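Genome packaging NTPase B204 (Sulfolobus turreted icosahedral virus 2, PDB 4KFU) is a P-loop ATPase of the FtsK-HerA superfamily that powers the packaging of viral DNA into the capsid, probably by coupling nucleotide hydrolysis to DNA movement. Local coordinates at residues Glu82-Ala87 with Thr98-Asp103; Asp120-Ala125 with Leu131-Ser136. All coordinates share one frame; numbering follows the deposited sequence.

Contact 1: residues Glu82-Ala87 with Thr98-Asp103; sequences EKLWQA and TVLIID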
loop_
_atom_site.group_PDB
_atom_site.type_symbol
_atom_site.label_atom_id
_atom_site.label_comp_id
_atom_site.label_asym_id
_atom_site.label_seq_id
_atom_site.Cartn_x
_atom_site.Cartn_y
_atom_site.Cartn_z
ATOM N N GLU A 82 7.977 13.276 1.111
ATOM C CA GLU A 82 9.163 13.399 1.953
ATOM C C GLU A 82 8.781 13.907 3.345
ATOM O O GLU A 82 9.239 13.367 4.358
ATOM C CB GLU A 82 10.232 14.273 1.290
ATOM C CG GLU A 82 10.881 13.598 0.085
ATOM C CD GLU A 82 12.394 13.754 0.060
ATOM O OE1 GLU A 82 12.879 14.672 -0.641
ATOM O OE2 GLU A 82 13.100 12.958 0.733
ATOM N N LYS A 83 7.912 14.914 3.383
ATOM C CA LYS A 83 7.441 15.491 4.641
ATOM C C LYS A 83 6.641 14.460 5.425
ATOM O O LYS A 83 6.810 14.304 6.630
ATOM C CB LYS A 83 6.548 16.705 4.341
ATOM C CG LYS A 83 6.344 17.652 5.497
ATOM C CD LYS A 83 5.058 18.471 5.321
ATOM C CE LYS A 83 4.867 18.948 3.887
ATOM N NZ LYS A 83 3.611 19.756 3.749
ATOM N N LEU A 84 5.767 13.742 4.727
ATOM C CA LEU A 84 4.942 12.707 5.360
ATOM C C LEU A 84 5.779 11.587 5.958
ATOM O O LEU A 84 5.434 11.032 7.004
ATOM C CB LEU A 84 3.959 12.121 4.333
ATOM C CG LEU A 84 3.158 10.888 4.756
ATOM C CD1 LEU A 84 2.272 11.196 5.949
ATOM C CD2 LEU A 84 2.307 10.357 3.608
ATOM N N TRP A 85 6.863 11.235 5.268
ATOM C CA TRP A 85 7.738 10.160 5.733
ATOM C C TRP A 85 8.452 10.542 7.035
ATOM O O TRP A 85 8.537 9.737 7.974
ATOM C CB TRP A 85 8.732 9.780 4.633
ATOM C CG TRP A 85 9.671 8.660 5.007
ATOM C CD1 TRP A 85 11.015 8.764 5.254
ATOM C CD2 TRP A 85 9.339 7.273 5.166
ATOM N NE1 TRP A 85 11.532 7.525 5.569
ATOM C CE2 TRP A 85 10.534 6.601 5.521
ATOM C CE3 TRP A 85 8.156 6.538 5.043
ATOM C CZ2 TRP A 85 10.566 5.223 5.757
ATOM C CZ3 TRP A 85 8.201 5.171 5.272
ATOM C CH2 TRP A 85 9.399 4.532 5.632
ATOM N N GLN A 86 8.964 11.767 7.091
ATOM C CA GLN A 86 9.631 12.250 8.291
ATOM C C GLN A 86 8.663 12.275 9.462
ATOM O O GLN A 86 9.013 11.877 10.583
ATOM C CB GLN A 86 10.201 13.662 8.067
ATOM C CG GLN A 86 11.375 13.730 7.095
ATOM C CD GLN A 86 12.552 12.866 7.525
ATOM O OE1 GLN A 86 12.947 12.855 8.702
ATOM N NE2 GLN A 86 13.130 12.145 6.570
ATOM N N ALA A 87 7.447 12.748 9.203
ATOM C CA ALA A 87 6.408 12.796 10.240
ATOM C C ALA A 87 5.994 11.383 10.651
ATOM O O ALA A 87 5.681 11.127 11.815
ATOM C CB ALA A 87 5.193 13.603 9.762
ATOM N N THR A 98 4.345 1.181 13.050
ATOM C CA THR A 98 3.164 1.763 12.421
ATOM C C THR A 98 3.105 1.352 10.948
ATOM O O THR A 98 4.141 1.207 10.301
ATOM C CB THR A 98 3.230 3.316 12.519
ATOM O OG1 THR A 98 3.181 3.714 13.897
ATOM C CG2 THR A 98 2.084 3.983 11.760
ATOM N N VAL A 99 1.901 1.147 10.421
ATOM C CA VAL A 99 1.746 0.956 8.988
ATOM C C VAL A 99 1.343 2.239 8.252
ATOM O O VAL A 99 0.312 2.857 8.557
ATOM C CB VAL A 99 0.730 -0.149 8.677
ATOM C CG1 VAL A 99 0.660 -0.348 7.184
ATOM C CG2 VAL A 99 1.151 -1.439 9.373
ATOM N N LEU A 100 2.176 2.646 7.296
ATOM C CA LEU A 100 1.840 3.752 6.407
ATOM C C LEU A 100 1.075 3.199 5.194
ATOM O O LEU A 100 1.638 2.452 4.388
ATOM C CB LEU A 100 3.111 4.472 5.945
ATOM C CG LEU A 100 2.911 5.647 4.985
ATOM C CD1 LEU A 100 1.925 6.691 5.574
ATOM C CD2 LEU A 100 4.253 6.309 4.590
ATOM N N ILE A 101 -0.200 3.566 5.080
ATOM C CA ILE A 101 -1.067 3.107 4.001
ATOM C C ILE A 101 -1.219 4.156 2.911
ATOM O O ILE A 101 -1.658 5.285 3.163
ATOM C CB ILE A 101 -2.471 2.756 4.527
ATOM C CG1 ILE A 101 -2.368 1.812 5.730
ATOM C CG2 ILE A 101 -3.331 2.149 3.412
ATOM C CD1 ILE A 101 -3.721 1.289 6.235
ATOM N N ILE A 102 -0.857 3.775 1.692
ATOM C CA ILE A 102 -0.850 4.703 0.571
ATOM C C ILE A 102 -1.727 4.182 -0.545
ATOM O O ILE A 102 -1.301 3.339 -1.342
ATOM C CB ILE A 102 0.569 4.931 0.033
ATOM C CG1 ILE A 102 1.527 5.209 1.194
ATOM C CG2 ILE A 102 0.601 6.113 -0.966
ATOM C CD1 ILE A 102 2.839 5.770 0.756
ATOM N N ASP A 103 -2.965 4.664 -0.597
ATOM C CA ASP A 103 -3.836 4.306 -1.717
ATOM C C ASP A 103 -3.459 5.186 -2.899
ATOM O O ASP A 103 -2.892 6.277 -2.709
ATOM C CB ASP A 103 -5.314 4.433 -1.351
ATOM C CG ASP A 103 -6.148 3.253 -1.875
ATOM O OD1 ASP A 103 -5.774 2.680 -2.931
ATOM O OD2 ASP A 103 -7.167 2.892 -1.232
#
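Leu100 meets Leu84 and Trp85 where helix 78-95 lies against the sheet of this P-loop NTPase fold, and the contact illustrates how one branched side chain can seat a helix on a strand. The helix belongs to a beta-alpha-beta crossover from strand 68-72 to strand 98-102 that passes over strand 35-40, so the two parallel strands it joins are not neighbours. The CB of Leu100 points toward the helix but is itself in contact with the sheet side, 3.9 Å from Leu133 CD2 on the next strand. CG stands anti to the backbone N (chi1 179°), which sends the fork outward between its two helix partners. There the branches part. CD1 turns to Leu84 and meets its CD2 at 4.2 Å, methyl against methyl. CD2, the branch that continues the extended line of the chain, runs to the indole of Trp85 and arrives in the plane of the ring, at its six-membered edge instead of over a face. All three residues are buried, and the segments meet through apolar packing. Each helix side chain also has a second task: Leu84 packs on Ile63 and on Asp39, a zinc ligand, while the indole NE1 donates to Glu121, a bond that helps fix how the ring is turned. Just past the strand, at a position consistent with the Walker B aspartate, Asp103 bonds to Ser18 of the nucleotide pocket. On the indole edge, Leu100 CD2 lies 3.9 Å from Trp85 CE3 and 4.2 Å from CZ3.

Contact 2: residues Asp120-Ala125 with Leu131-Ser136; sequences DEALHA and LGLILS
Over one face of the flat peptide carbonyl of Ala122 lies the CD1 methyl of Leu133, 3.9 Å from the oxygen and almost straight above the plane. This buried oxygen has no hydrogen-bond partner in the model; the methyl covers it from above the carbonyl plane and cannot stand in for a donor. The ring of His124 takes no part in the packing on the strand and is used at its edge: ND1 gives its hydrogen to Asp120 O at 3.0 Å, with an N-H...O angle of 146° and the acceptor close to the ring plane. That carbonyl also receives a weak bond from the His124 backbone N, in the last turn of the helix, whereas Ala125 N closes firmly on Glu121 O at 2.7 Å. The elements meeting here are the helix and the second strand of a beta-alpha-beta unit, strand 98-102, helix 117-124 and strand 131-137, whose two strands are parallel neighbours in the core of the P-loop NTPase sheet. Leu133 makes the crossing. Its CG is set anti to the carbonyl carbon (chi1 -73°), and the nearly straight second torsion carries CD1 out as the farthest point of the side chain. Besides the oxygen, CD1 touches Ala122 CB at 4.2 Å, and Leu123 CD2 approaches it more loosely at 4.4 Å. Leu123 extends the packing to Ile146 and Val147 of helix 145-150, and at the far end of the strand Ser136 OG is hydrogen-bonded to Asp103 OD1.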
loop_
_atom_site.group_PDB
_atom_site.type_symbol
_atom_site.label_atom_id
_atom_site.label_comp_id
_atom_site.label_asym_id
_atom_site.label_seq_id
_atom_site.Cartn_x
_atom_site.Cartn_y
_atom_site.Cartn_z
ATOM N N ASP A 120 13.669 5.840 -1.210
ATOM C CA ASP A 120 14.710 4.851 -0.998
ATOM C C ASP A 120 14.655 4.279 0.410
ATOM O O ASP A 120 14.765 3.062 0.609
ATOM C CB ASP A 120 16.093 5.430 -1.266
ATOM C CG ASP A 120 17.153 4.354 -1.323
ATOM O OD1 ASP A 120 17.185 3.632 -2.343
ATOM O OD2 ASP A 120 17.919 4.201 -0.349
ATOM N N GLU A 121 14.475 5.150 1.397
ATOM C CA GLU A 121 14.369 4.673 2.770
ATOM C C GLU A 121 13.139 3.788 2.986
ATOM O O GLU A 121 13.204 2.771 3.685
ATOM C CB GLU A 121 14.328 5.865 3.740
ATOM C CG GLU A 121 14.881 5.533 5.106
ATOM C CD GLU A 121 14.623 6.617 6.143
ATOM O OE1 GLU A 121 14.545 7.806 5.771
ATOM O OE2 GLU A 121 14.498 6.265 7.337
ATOM N N ALA A 122 12.015 4.194 2.396
ATOM C CA ALA A 122 10.770 3.469 2.559
ATOM C C ALA A 122 10.921 2.032 2.062
ATOM O O ALA A 122 10.392 1.094 2.667
ATOM C CB ALA A 122 9.667 4.170 1.801
ATOM N N LEU A 123 11.637 1.863 0.953
ATOM C CA LEU A 123 11.726 0.545 0.301
ATOM C C LEU A 123 12.901 -0.297 0.800
ATOM O O LEU A 123 12.936 -1.501 0.566
ATOM C CB LEU A 123 11.815 0.707 -1.224
ATOM C CG LEU A 123 10.608 1.258 -1.980
ATOM C CD1 LEU A 123 10.887 1.232 -3.482
ATOM C CD2 LEU A 123 9.314 0.477 -1.675
ATOM N N HIS A 124 13.872 0.321 1.473
ATOM C CA HIS A 124 15.041 -0.436 1.931
ATOM C C HIS A 124 15.290 -0.410 3.442
ATOM O O HIS A 124 15.989 -1.271 3.974
ATOM C CB HIS A 124 16.315 0.031 1.202
ATOM C CG HIS A 124 16.259 -0.128 -0.282
ATOM N ND1 HIS A 124 15.946 0.906 -1.129
ATOM C CD2 HIS A 124 16.483 -1.213 -1.070
ATOM C CE1 HIS A 124 15.975 0.474 -2.380
ATOM N NE2 HIS A 124 16.296 -0.807 -2.368
ATOM N N ALA A 125 14.739 0.572 4.140
ATOM C CA ALA A 125 15.060 0.716 5.554
ATOM C C ALA A 125 13.805 0.874 6.394
ATOM O O ALA A 125 13.835 1.488 7.465
ATOM C CB ALA A 125 15.985 1.895 5.753
ATOM N N LEU A 131 8.355 1.339 10.275
ATOM C CA LEU A 131 7.190 1.565 9.434
ATOM C C LEU A 131 6.948 0.418 8.453
ATOM O O LEU A 131 7.826 0.069 7.659
ATOM C CB LEU A 131 7.333 2.884 8.664
ATOM C CG LEU A 131 7.286 4.182 9.494
ATOM C CD1 LEU A 131 7.836 5.340 8.710
ATOM C CD2 LEU A 131 5.860 4.495 9.939
ATOM N N GLY A 132 5.760 -0.167 8.510
ATOM C CA GLY A 132 5.315 -1.037 7.437
ATOM C C GLY A 132 4.680 -0.175 6.361
ATOM O O GLY A 132 4.381 1.003 6.591
ATOM N N LEU A 133 4.471 -0.755 5.182
ATOM C CA LEU A 133 3.847 -0.037 4.084
ATOM C C LEU A 133 2.779 -0.904 3.465
ATOM O O LEU A 133 2.986 -2.112 3.255
ATOM C CB LEU A 133 4.860 0.269 2.977
ATOM C CG LEU A 133 5.964 1.306 3.025
ATOM C CD1 LEU A 133 6.613 1.306 1.655
ATOM C CD2 LEU A 133 5.407 2.693 3.339
ATOM N N ILE A 134 1.636 -0.293 3.180
ATOM C CA ILE A 134 0.673 -0.901 2.266
ATOM C C ILE A 134 0.538 0.019 1.073
ATOM O O ILE A 134 0.174 1.193 1.221
ATOM C CB ILE A 134 -0.687 -1.128 2.911
ATOM C CG1 ILE A 134 -0.534 -2.080 4.097
ATOM C CG2 ILE A 134 -1.639 -1.757 1.886
ATOM C CD1 ILE A 134 -1.772 -2.277 4.903
ATOM N N LEU A 135 0.892 -0.493 -0.104
ATOM C CA LEU A 135 0.849 0.304 -1.320
ATOM C C LEU A 135 -0.182 -0.292 -2.260
ATOM O O LEU A 135 -0.231 -1.514 -2.445
ATOM C CB LEU A 135 2.206 0.324 -2.020
ATOM C CG LEU A 135 3.396 0.872 -1.225
ATOM C CD1 LEU A 135 4.650 0.818 -2.078
ATOM C CD2 LEU A 135 3.123 2.298 -0.735
ATOM N N SER A 136 -0.987 0.568 -2.869
ATOM C CA SER A 136 -2.077 0.108 -3.717
ATOM C C SER A 136 -2.027 0.812 -5.064
ATOM O O SER A 136 -1.820 2.031 -5.123
ATOM C CB SER A 136 -3.406 0.402 -3.009
ATOM O OG SER A 136 -4.496 0.277 -3.889
#

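Followed from the N terminus, the chain completes contact 1 first: helix 78-95 runs on past Glu82-Ala87, turns, and returns as strand 98-102, closing a short helix-to-strand connection. Contact 2 then opens with helix 117-124 and closes over the brief loop before strand 131-137. The two closures are therefore in series, neither nesting nor crossing, yet they are neighbours in space, with centres 9 Å apart. Their strands pair directly, Thr98 O with Gly132 N and Ile102 N with Ile134 O, both at 2.8 Å. Trp85 of helix 78-95 bridges them, its CH2 packing 3.5 Å from Ala122 CA and its CZ3 reaching Leu131 CD1, so the two helices also touch each other.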